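Local coordinates for protein alpha-11 giardin (Giardia intestinalis, PDB 2II2) that binds calcium ions as an annexin, probably also acidic phospholipids such as phosphatidylserine, and is thought to act in parasite attachment and cytoskeletal remodelling, at residues D99-A104 / L144-N149; E148-R153 / H226-A231; G154-D159 / A187-E192; R180-S185 / R220-A225. All blocks are in the same frame, centred on the assembly; numbering follows the deposited sequence. Where two conformers were deposited one is given.

The four contacts lie on the same side of the chain's centre, in an all-helical annexin fold. Contacts 1 and 4 are buried and their direct contacts are apolar, alanine methyls meeting branched side chains; salt bridges Asp99–Arg220 and Glu148–Arg180 run between them. Contact 2 is partly buried and polar, with one arginine and one water spanning from a loop to helix 216-230, the helix that contact 4 also uses. Contact 3 lies at the surface, where a carboxylate holds backbone amides and a water. Glu148 and Asn149 belong to both contacts 1 and 2, and the loop they begin runs on to contact 3, so apolar chemistry gives way to polar along this path.

Contact 1: D99-A104 / L144-N149; sequences DVVLIA and LAIREN
The methyl of Ala145 faces the notch between Val101 and Leu102 of helix 94-102. Val101 CG2 is 3.8 Å from Ala145 CB, and Leu102 CD2 comes to 3.7 Å from the same CB, so the small residue is touched by branches of two successive residues. The other methyl of Val101 meets Ile146, the residue after Ala145: CG1 of Val101 and CG2 of Ile146 are 4.0 Å apart, the two side chains meeting at a slant. With chi1 of the valine at -54°, CG1 stands beside the backbone N and serves Ile146 while CG2 faces the alanine. In Leu102, CD1 continues the chain (chi2 -176°), and it is the side branch CD2 that meets Ala145, although the CB does not head that way. Beyond the methyls, water 1 donates to Val101 O (2.6 Å) and weakly to Ala145 O (3.5 Å); Ala145 O also accepts from Arg109 NH1. Both segments are the closing turns of their helices, and Glu148 N still bonds to Leu144 O at 2.9 Å before the chain leaves helical geometry. Around them, Ile146 packs on helix 124-131, Leu102 touches Ile183 of helix 175-184 and Ile224 of helix 216-230, and Val100 meets helix 76-89.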
# COMPACT_ATOMS: atom_id res chain seq x y z
N ASP A 99 -3.10 3.50 1.15
CA ASP A 99 -2.56 2.19 0.72
C ASP A 99 -3.45 1.06 1.25
O ASP A 99 -3.79 0.08 0.55
CB ASP A 99 -1.12 1.98 1.22
CG ASP A 99 -0.11 2.87 0.54
OD1 ASP A 99 -0.44 3.52 -0.46
OD2 ASP A 99 1.06 2.96 1.01
N VAL A 100 -3.82 1.17 2.51
CA VAL A 100 -4.62 0.16 3.16
C VAL A 100 -6.05 0.06 2.66
O VAL A 100 -6.52 -1.04 2.43
CB VAL A 100 -4.60 0.32 4.69
CG1 VAL A 100 -5.65 -0.58 5.36
CG2 VAL A 100 -3.21 0.01 5.21
N VAL A 101 -6.75 1.20 2.56
CA VAL A 101 -8.17 1.15 2.26
C VAL A 101 -8.50 1.24 0.79
O VAL A 101 -9.59 0.81 0.39
CB VAL A 101 -9.01 2.21 3.07
CG1 VAL A 101 -8.73 2.06 4.59
CG2 VAL A 101 -8.79 3.64 2.60
N LEU A 102 -7.60 1.80 -0.02
CA LEU A 102 -7.86 1.89 -1.45
C LEU A 102 -7.48 0.62 -2.20
O LEU A 102 -8.09 0.28 -3.20
CB LEU A 102 -7.16 3.11 -2.06
CG LEU A 102 -7.55 4.49 -1.49
CD1 LEU A 102 -6.85 5.55 -2.25
CD2 LEU A 102 -9.06 4.73 -1.53
N ILE A 103 -6.47 -0.08 -1.72
CA ILE A 103 -6.02 -1.29 -2.38
C ILE A 103 -6.58 -2.49 -1.63
O ILE A 103 -5.88 -3.19 -0.88
CB ILE A 103 -4.48 -1.33 -2.52
CG1 ILE A 103 -3.98 0.00 -3.14
CG2 ILE A 103 -4.06 -2.49 -3.41
CD1 ILE A 103 -2.49 0.06 -3.29
N ALA A 104 -7.88 -2.70 -1.83
CA ALA A 104 -8.62 -3.64 -0.99
C ALA A 104 -9.91 -4.04 -1.66
O ALA A 104 -10.66 -3.18 -2.12
CB ALA A 104 -8.93 -3.02 0.37
N LEU A 144 -15.06 7.36 1.92
CA LEU A 144 -15.88 6.71 0.90
C LEU A 144 -15.36 5.31 0.55
O LEU A 144 -16.15 4.42 0.24
CB LEU A 144 -16.08 7.57 -0.36
CG LEU A 144 -16.81 8.90 -0.12
CD1 LEU A 144 -17.00 9.64 -1.44
CD2 LEU A 144 -18.12 8.74 0.63
N ALA A 145 -14.05 5.11 0.64
CA ALA A 145 -13.49 3.78 0.40
C ALA A 145 -14.13 2.72 1.28
O ALA A 145 -14.36 1.59 0.85
CB ALA A 145 -11.97 3.77 0.61
N ILE A 146 -14.39 3.07 2.54
CA ILE A 146 -14.94 2.09 3.45
C ILE A 146 -16.48 2.09 3.50
O ILE A 146 -17.07 1.11 3.92
CB ILE A 146 -14.24 2.11 4.84
CG1 ILE A 146 -14.53 3.40 5.60
CG2 ILE A 146 -12.70 1.79 4.71
CD1 ILE A 146 -14.11 3.33 7.09
N ARG A 147 -17.12 3.16 3.03
CA ARG A 147 -18.59 3.27 3.06
C ARG A 147 -19.28 2.79 1.80
O ARG A 147 -20.38 2.26 1.88
CB ARG A 147 -18.99 4.72 3.31
CG ARG A 147 -18.84 5.18 4.75
CD ARG A 147 -18.98 6.69 4.88
NE ARG A 147 -19.99 7.29 4.00
CZ ARG A 147 -20.01 8.58 3.65
NH1 ARG A 147 -19.08 9.43 4.09
NH2 ARG A 147 -20.96 9.03 2.84
N GLU A 148 -18.66 3.01 0.64
CA GLU A 148 -19.38 2.89 -0.62
C GLU A 148 -19.02 1.65 -1.40
O GLU A 148 -17.86 1.22 -1.42
CB GLU A 148 -19.09 4.12 -1.49
CG GLU A 148 -19.61 5.43 -0.92
CD GLU A 148 -21.10 5.57 -1.09
OE1 GLU A 148 -21.68 4.82 -1.91
OE2 GLU A 148 -21.70 6.43 -0.42
N ASN A 149 -20.02 1.14 -2.12
CA ASN A 149 -19.87 -0.02 -2.97
C ASN A 149 -19.82 0.40 -4.43
O ASN A 149 -20.15 1.55 -4.78
CB ASN A 149 -21.02 -1.01 -2.76
CG ASN A 149 -21.15 -1.45 -1.32
OD1 ASN A 149 -20.17 -1.62 -0.61
ND2 ASN A 149 -22.40 -1.66 -0.88
O HOH W 1 -11.58 -0.29 1.73

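Contact 2: E148-R153 / H226-A231; sequences ENRTPR and HYYNLA
The guanidinium of Arg150 and the side-chain amide of Asn229 lie nearly parallel, their planes 18° apart, and the two chains point opposite ways as they pass. At the edge of the guanidinium, in its plane, are the backbone O of Asn229 and water 2. Asn229 OD1 comes within 3.1 Å of Arg150 NH2, but the angle is too poor for a hydrogen bond. The Tyr228 ring is a looser neighbour, with CE2 4.2 Å from Arg150 NH1.

What bridges the segments is water 2, which accepts from Arg150 NH1 (3.1 Å) and donates to Tyr228 O (2.8 Å). The arginine chain is bent at chi3 (89°), which turns its end toward the helix. Arg150 was modelled in two conformers, and the water bridge is described for one of them, so it is less certain than the rest. The firmer polar partners lie elsewhere: Arg150 NE donates to Ser185 O, and Asn229 ND2 to Ile182 O. Arginine and asparagine therefore both hold the C-terminal end of helix 175-184. The contact thus sets the loop between helices 137-147 and 156-169 against the last turn of helix 216-230, with Ala187 of helix 187-201 touching Arg150 and helix 232-244 beside Tyr228.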
# COMPACT_ATOMS: atom_id res chain seq x y z
N GLU A 148 -18.66 3.01 0.64
CA GLU A 148 -19.38 2.89 -0.62
C GLU A 148 -19.02 1.65 -1.40
O GLU A 148 -17.86 1.22 -1.42
CB GLU A 148 -19.09 4.12 -1.49
CG GLU A 148 -19.61 5.43 -0.92
CD GLU A 148 -21.10 5.57 -1.09
OE1 GLU A 148 -21.68 4.82 -1.91
OE2 GLU A 148 -21.70 6.43 -0.42
N ASN A 149 -20.02 1.14 -2.12
CA ASN A 149 -19.87 -0.02 -2.97
C ASN A 149 -19.82 0.40 -4.43
O ASN A 149 -20.15 1.55 -4.78
CB ASN A 149 -21.02 -1.01 -2.76
CG ASN A 149 -21.15 -1.45 -1.32
OD1 ASN A 149 -20.17 -1.62 -0.61
ND2 ASN A 149 -22.40 -1.66 -0.88
N ARG A 150 -19.37 -0.52 -5.27
CA ARG A 150 -19.31 -0.33 -6.72
C ARG A 150 -20.66 -0.78 -7.33
O ARG A 150 -21.19 -1.83 -6.95
CB ARG A 150 -18.11 -1.11 -7.33
CG ARG A 150 -16.69 -0.78 -6.72
CD ARG A 150 -15.54 -1.76 -7.12
NE ARG A 150 -14.86 -1.35 -8.35
CZ ARG A 150 -13.81 -1.92 -8.95
NH1 ARG A 150 -13.19 -2.99 -8.46
NH2 ARG A 150 -13.36 -1.36 -10.06
N THR A 151 -21.24 0.04 -8.21
CA THR A 151 -22.49 -0.29 -8.89
C THR A 151 -22.44 0.35 -10.28
O THR A 151 -21.90 1.44 -10.45
CB THR A 151 -23.75 0.23 -8.15
OG1 THR A 151 -23.71 1.65 -8.03
CG2 THR A 151 -23.93 -0.38 -6.77
N PRO A 152 -22.99 -0.35 -11.28
CA PRO A 152 -23.02 0.25 -12.61
C PRO A 152 -23.91 1.48 -12.66
O PRO A 152 -24.95 1.51 -11.98
CB PRO A 152 -23.62 -0.86 -13.48
CG PRO A 152 -23.44 -2.10 -12.70
CD PRO A 152 -23.54 -1.72 -11.27
N ARG A 153 -23.54 2.46 -13.49
CA ARG A 153 -24.36 3.65 -13.70
C ARG A 153 -24.89 3.77 -15.10
O ARG A 153 -25.82 4.53 -15.32
CB ARG A 153 -23.60 4.93 -13.33
CG ARG A 153 -23.17 4.97 -11.87
CD ARG A 153 -22.34 6.22 -11.55
NE ARG A 153 -21.07 6.25 -12.28
CZ ARG A 153 -19.88 5.88 -11.78
NH1 ARG A 153 -19.76 5.41 -10.54
NH2 ARG A 153 -18.80 6.00 -12.55
N HIS A 226 -7.96 5.47 -8.85
CA HIS A 226 -8.09 5.37 -10.31
C HIS A 226 -7.46 4.09 -10.83
O HIS A 226 -8.09 3.30 -11.52
CB HIS A 226 -7.41 6.62 -10.90
CG HIS A 226 -6.99 6.47 -12.33
ND1 HIS A 226 -7.89 6.40 -13.37
CD2 HIS A 226 -5.76 6.33 -12.86
CE1 HIS A 226 -7.21 6.23 -14.50
NE2 HIS A 226 -5.92 6.20 -14.22
N TYR A 227 -6.19 3.88 -10.51
CA TYR A 227 -5.49 2.71 -11.03
C TYR A 227 -6.06 1.40 -10.51
O TYR A 227 -6.02 0.42 -11.22
CB TYR A 227 -3.98 2.82 -10.82
CG TYR A 227 -3.29 3.68 -11.86
CD1 TYR A 227 -2.48 4.74 -11.50
CD2 TYR A 227 -3.45 3.40 -13.22
CE1 TYR A 227 -1.84 5.52 -12.48
CE2 TYR A 227 -2.81 4.17 -14.19
CZ TYR A 227 -2.00 5.23 -13.82
OH TYR A 227 -1.36 5.94 -14.80
N TYR A 228 -6.54 1.39 -9.26
CA TYR A 228 -7.11 0.18 -8.68
C TYR A 228 -8.25 -0.34 -9.54
O TYR A 228 -8.40 -1.53 -9.74
CB TYR A 228 -7.59 0.45 -7.24
CG TYR A 228 -8.05 -0.84 -6.59
CD1 TYR A 228 -7.13 -1.67 -5.94
CD2 TYR A 228 -9.37 -1.23 -6.64
CE1 TYR A 228 -7.52 -2.89 -5.38
CE2 TYR A 228 -9.77 -2.45 -6.07
CZ TYR A 228 -8.85 -3.27 -5.44
OH TYR A 228 -9.23 -4.48 -4.89
N ASN A 229 -9.05 0.61 -10.04
CA ASN A 229 -10.16 0.26 -10.92
C ASN A 229 -9.72 -0.44 -12.21
O ASN A 229 -10.44 -1.26 -12.76
CB ASN A 229 -10.98 1.46 -11.29
CG ASN A 229 -11.82 1.99 -10.15
OD1 ASN A 229 -12.03 1.30 -9.15
ND2 ASN A 229 -12.30 3.21 -10.28
N LEU A 230 -8.57 -0.02 -12.73
CA LEU A 230 -8.01 -0.63 -13.94
C LEU A 230 -7.40 -2.01 -13.66
O LEU A 230 -7.68 -2.98 -14.39
CB LEU A 230 -7.02 0.33 -14.59
CG LEU A 230 -7.61 1.66 -15.10
CD1 LEU A 230 -6.52 2.60 -15.61
CD2 LEU A 230 -8.71 1.48 -16.14
N ALA A 231 -6.62 -2.12 -12.58
CA ALA A 231 -6.17 -3.41 -12.07
C ALA A 231 -5.60 -3.20 -10.67
O ALA A 231 -4.83 -2.29 -10.46
CB ALA A 231 -5.05 -3.98 -12.93
O HOH W 2 -10.46 -3.40 -9.84

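Contact 3: G154-D159 / A187-E192; sequences GSVASD and ADEYKE
Val156, at the start of helix 156-169, has the most surface buried here, and it lies against Glu192. Its CG1 sits 3.7 Å from Glu192 CB and its CG2 3.4 Å from Glu192 OE1, the two side chains crossing at about a right angle. With CG1 anti to the backbone N (chi1 163°), the two methyls spread over the glutamate, one at its root and one at its carboxylate end.

Glu189, one turn earlier on helix 187-201, supplies the polar half. Its extended chain brings OE2 to Gly154 N at 2.8 Å; the N-H points at it with an angle of 155° and meets the syn side, 25° out of the carboxylate plane. The other oxygen, OE1, accepts from Arg153 N, so one carboxylate takes two consecutive amides. The contact joins helix 156-169 and the loop before it to helix 187-201, helices of the all-helical annexin fold that helix 175-184 separates in the chain. Water 3 accepts from Ser155 N (2.9 Å) and donates to Glu189 OE1 (2.9 Å) and Asp159 OD2 (2.8 Å). It sits between two carboxylates whose like charges would probably repel, and Asp159 OD2 also has a salt bridge to Arg153 NE.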
# COMPACT_ATOMS: atom_id res chain seq x y z
N GLY A 154 -24.28 3.09 -16.07
CA GLY A 154 -24.76 3.20 -17.46
C GLY A 154 -24.62 4.60 -18.01
O GLY A 154 -25.40 5.03 -18.84
N SER A 155 -23.62 5.34 -17.52
CA SER A 155 -23.42 6.73 -17.95
C SER A 155 -21.94 7.00 -18.25
O SER A 155 -21.36 7.97 -17.75
CB SER A 155 -23.96 7.71 -16.89
OG SER A 155 -23.33 7.53 -15.64
N VAL A 156 -21.33 6.18 -19.10
CA VAL A 156 -19.88 6.17 -19.27
C VAL A 156 -19.45 7.51 -19.88
O VAL A 156 -18.49 8.14 -19.38
CB VAL A 156 -19.37 4.98 -20.12
CG1 VAL A 156 -17.97 5.22 -20.63
CG2 VAL A 156 -19.48 3.66 -19.33
N ALA A 157 -20.16 7.97 -20.91
CA ALA A 157 -19.77 9.24 -21.57
C ALA A 157 -19.85 10.42 -20.62
O ALA A 157 -18.91 11.26 -20.54
CB ALA A 157 -20.60 9.50 -22.82
N SER A 158 -20.97 10.51 -19.92
CA SER A 158 -21.14 11.63 -19.01
C SER A 158 -20.16 11.56 -17.83
O SER A 158 -19.69 12.60 -17.36
CB SER A 158 -22.58 11.81 -18.55
OG SER A 158 -23.10 10.68 -17.89
N ASP A 159 -19.82 10.35 -17.37
CA ASP A 159 -18.86 10.22 -16.29
C ASP A 159 -17.47 10.68 -16.72
O ASP A 159 -16.75 11.32 -15.95
CB ASP A 159 -18.81 8.76 -15.84
CG ASP A 159 -20.03 8.32 -15.06
OD1 ASP A 159 -20.89 9.16 -14.71
OD2 ASP A 159 -20.12 7.09 -14.82
N ALA A 187 -15.31 -2.11 -12.34
CA ALA A 187 -14.13 -2.22 -13.20
C ALA A 187 -14.51 -2.15 -14.67
O ALA A 187 -13.83 -1.52 -15.47
CB ALA A 187 -13.35 -3.51 -12.92
N ASP A 188 -15.61 -2.80 -15.04
CA ASP A 188 -16.01 -2.81 -16.45
C ASP A 188 -16.33 -1.41 -16.93
O ASP A 188 -15.86 -0.98 -17.99
CB ASP A 188 -17.20 -3.74 -16.68
CG ASP A 188 -16.83 -5.22 -16.66
OD1 ASP A 188 -15.65 -5.59 -16.54
OD2 ASP A 188 -17.76 -6.04 -16.78
N GLU A 189 -17.18 -0.69 -16.19
CA GLU A 189 -17.51 0.66 -16.61
C GLU A 189 -16.31 1.59 -16.53
O GLU A 189 -16.14 2.45 -17.40
CB GLU A 189 -18.64 1.24 -15.77
CG GLU A 189 -19.98 0.65 -16.17
CD GLU A 189 -21.20 1.42 -15.66
OE1 GLU A 189 -21.04 2.28 -14.75
OE2 GLU A 189 -22.33 1.10 -16.14
N TYR A 190 -15.47 1.45 -15.50
CA TYR A 190 -14.35 2.35 -15.38
C TYR A 190 -13.33 2.22 -16.52
O TYR A 190 -12.75 3.22 -16.94
CB TYR A 190 -13.61 2.19 -14.03
CG TYR A 190 -12.77 3.39 -13.73
CD1 TYR A 190 -13.37 4.57 -13.30
CD2 TYR A 190 -11.40 3.38 -13.93
CE1 TYR A 190 -12.61 5.72 -13.04
CE2 TYR A 190 -10.61 4.51 -13.66
CZ TYR A 190 -11.23 5.70 -13.22
OH TYR A 190 -10.49 6.84 -12.95
N LYS A 191 -13.11 1.00 -17.00
CA LYS A 191 -12.21 0.83 -18.14
C LYS A 191 -12.72 1.69 -19.31
O LYS A 191 -11.93 2.35 -20.02
CB LYS A 191 -12.18 -0.64 -18.56
CG LYS A 191 -11.14 -0.97 -19.61
CD LYS A 191 -11.09 -2.43 -19.97
CE LYS A 191 -9.93 -2.68 -20.93
NZ LYS A 191 -9.84 -4.14 -21.24
N GLU A 192 -14.05 1.69 -19.51
CA GLU A 192 -14.65 2.49 -20.56
C GLU A 192 -14.58 4.01 -20.28
O GLU A 192 -14.31 4.81 -21.20
CB GLU A 192 -16.08 2.05 -20.77
CG GLU A 192 -16.16 0.60 -21.22
CD GLU A 192 -17.51 -0.07 -20.97
OE1 GLU A 192 -18.46 0.60 -20.50
OE2 GLU A 192 -17.60 -1.30 -21.24
O HOH W 3 -21.20 4.84 -16.03

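Contact 4: R180-S185 / R220-A225; sequences RLIITS and RGLCIA
Ala225 offers helix 175-184 a low methyl, and two isoleucines close over it. CG2 of Ile182 lies 3.8 Å from Ala225 CB, and it also rests on the backbone, 3.7 Å from Ala225 C. The alanine's other neighbour is Ile183, whose CD1 comes to 4.1 Å from Ala225 CB; a bend at chi2 (-72°) swings that end methyl inward. Ile182 also reaches Leu222, its CD1 lying 4.2 Å from Leu222 CD2. Its two branches therefore straddle residues three apart on helix 216-230, CG2 toward the alanine and CG1 carrying CD1 toward the leucine. The helix segments run broadly the same way, 36° apart, with axes 10.2 Å from each other. Leu141 of helix 137-147 touches both Ile183 and Ala225.

Near the C-terminal end of helix 175-184, two hydroxyls bond back to carbonyls of the last turns. Thr184 OG1 donates to Arg180 O at 2.7 Å, from the opposite face to Thr184 N, and Ser185 OG donates to Leu181 O at 2.6 Å. Ser185 is also bonded by the loop 148-153, and Ile182 O by Asn229 of helix 216-230; between the two segments themselves, shape and van der Waals contact of apolar groups do the joining.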
# COMPACT_ATOMS: atom_id res chain seq x y z
N ARG A 180 -16.25 10.08 -5.32
CA ARG A 180 -17.40 9.19 -5.39
C ARG A 180 -17.44 8.49 -6.73
O ARG A 180 -17.67 7.27 -6.77
CB ARG A 180 -18.68 9.97 -5.16
CG ARG A 180 -19.91 9.15 -5.17
CD ARG A 180 -21.09 10.02 -4.77
NE ARG A 180 -20.89 10.68 -3.48
CZ ARG A 180 -21.10 10.11 -2.29
NH1 ARG A 180 -21.51 8.85 -2.20
NH2 ARG A 180 -20.89 10.80 -1.19
N LEU A 181 -17.22 9.25 -7.81
CA LEU A 181 -17.24 8.63 -9.14
C LEU A 181 -16.25 7.47 -9.24
O LEU A 181 -16.62 6.35 -9.65
CB LEU A 181 -16.99 9.67 -10.22
CG LEU A 181 -17.16 9.27 -11.69
CD1 LEU A 181 -17.38 10.51 -12.51
CD2 LEU A 181 -15.95 8.50 -12.23
N ILE A 182 -15.02 7.74 -8.83
CA ILE A 182 -13.98 6.72 -8.96
C ILE A 182 -14.24 5.53 -8.04
O ILE A 182 -14.21 4.37 -8.48
CB ILE A 182 -12.60 7.33 -8.67
CG1 ILE A 182 -12.23 8.37 -9.73
CG2 ILE A 182 -11.54 6.26 -8.66
CD1 ILE A 182 -11.03 9.22 -9.38
N ILE A 183 -14.51 5.81 -6.77
CA ILE A 183 -14.68 4.75 -5.77
C ILE A 183 -15.88 3.83 -6.01
O ILE A 183 -15.84 2.65 -5.62
CB ILE A 183 -14.75 5.34 -4.31
CG1 ILE A 183 -13.42 5.95 -3.88
CG2 ILE A 183 -15.35 4.32 -3.31
CD1 ILE A 183 -12.36 4.96 -3.60
N THR A 184 -16.93 4.36 -6.64
CA THR A 184 -18.13 3.56 -6.87
C THR A 184 -18.21 2.96 -8.26
O THR A 184 -19.20 2.30 -8.57
CB THR A 184 -19.43 4.38 -6.62
OG1 THR A 184 -19.52 5.44 -7.57
CG2 THR A 184 -19.50 4.95 -5.21
N SER A 185 -17.19 3.14 -9.09
CA SER A 185 -17.23 2.58 -10.45
C SER A 185 -16.94 1.12 -10.42
O SER A 185 -16.00 0.68 -9.77
CB SER A 185 -16.19 3.24 -11.36
OG SER A 185 -16.43 4.62 -11.60
N ARG A 220 -1.68 11.58 -5.18
CA ARG A 220 -1.31 10.18 -5.08
C ARG A 220 -2.51 9.31 -4.75
O ARG A 220 -2.71 8.23 -5.35
CB ARG A 220 -0.23 10.01 -4.02
CG ARG A 220 0.22 8.58 -3.74
CD ARG A 220 1.10 8.60 -2.52
NE ARG A 220 1.66 7.32 -2.11
CZ ARG A 220 0.99 6.40 -1.41
NH1 ARG A 220 -0.28 6.61 -1.01
NH2 ARG A 220 1.57 5.26 -1.07
N GLY A 221 -3.32 9.75 -3.80
CA GLY A 221 -4.46 8.92 -3.39
C GLY A 221 -5.49 8.75 -4.52
O GLY A 221 -6.04 7.65 -4.74
N LEU A 222 -5.77 9.85 -5.22
CA LEU A 222 -6.70 9.76 -6.34
C LEU A 222 -6.14 8.86 -7.42
O LEU A 222 -6.87 8.09 -8.02
CB LEU A 222 -6.99 11.16 -6.92
CG LEU A 222 -7.93 12.01 -6.08
CD1 LEU A 222 -7.84 13.43 -6.55
CD2 LEU A 222 -9.39 11.48 -6.18
N CYS A 223 -4.84 8.95 -7.70
CA CYS A 223 -4.26 8.07 -8.71
C CYS A 223 -4.32 6.60 -8.29
O CYS A 223 -4.48 5.73 -9.13
CB CYS A 223 -2.82 8.46 -9.02
SG CYS A 223 -2.64 9.95 -9.99
N ILE A 224 -4.15 6.32 -7.00
CA ILE A 224 -4.23 4.95 -6.53
C ILE A 224 -5.65 4.40 -6.76
O ILE A 224 -5.86 3.25 -7.23
CB ILE A 224 -3.79 4.82 -5.06
CG1 ILE A 224 -2.28 4.97 -4.97
CG2 ILE A 224 -4.23 3.49 -4.46
CD1 ILE A 224 -1.74 5.14 -3.56
N ALA A 225 -6.65 5.19 -6.37
CA ALA A 225 -8.04 4.74 -6.54
C ALA A 225 -8.39 4.53 -8.02
O ALA A 225 -9.03 3.54 -8.40
CB ALA A 225 -9.00 5.70 -5.89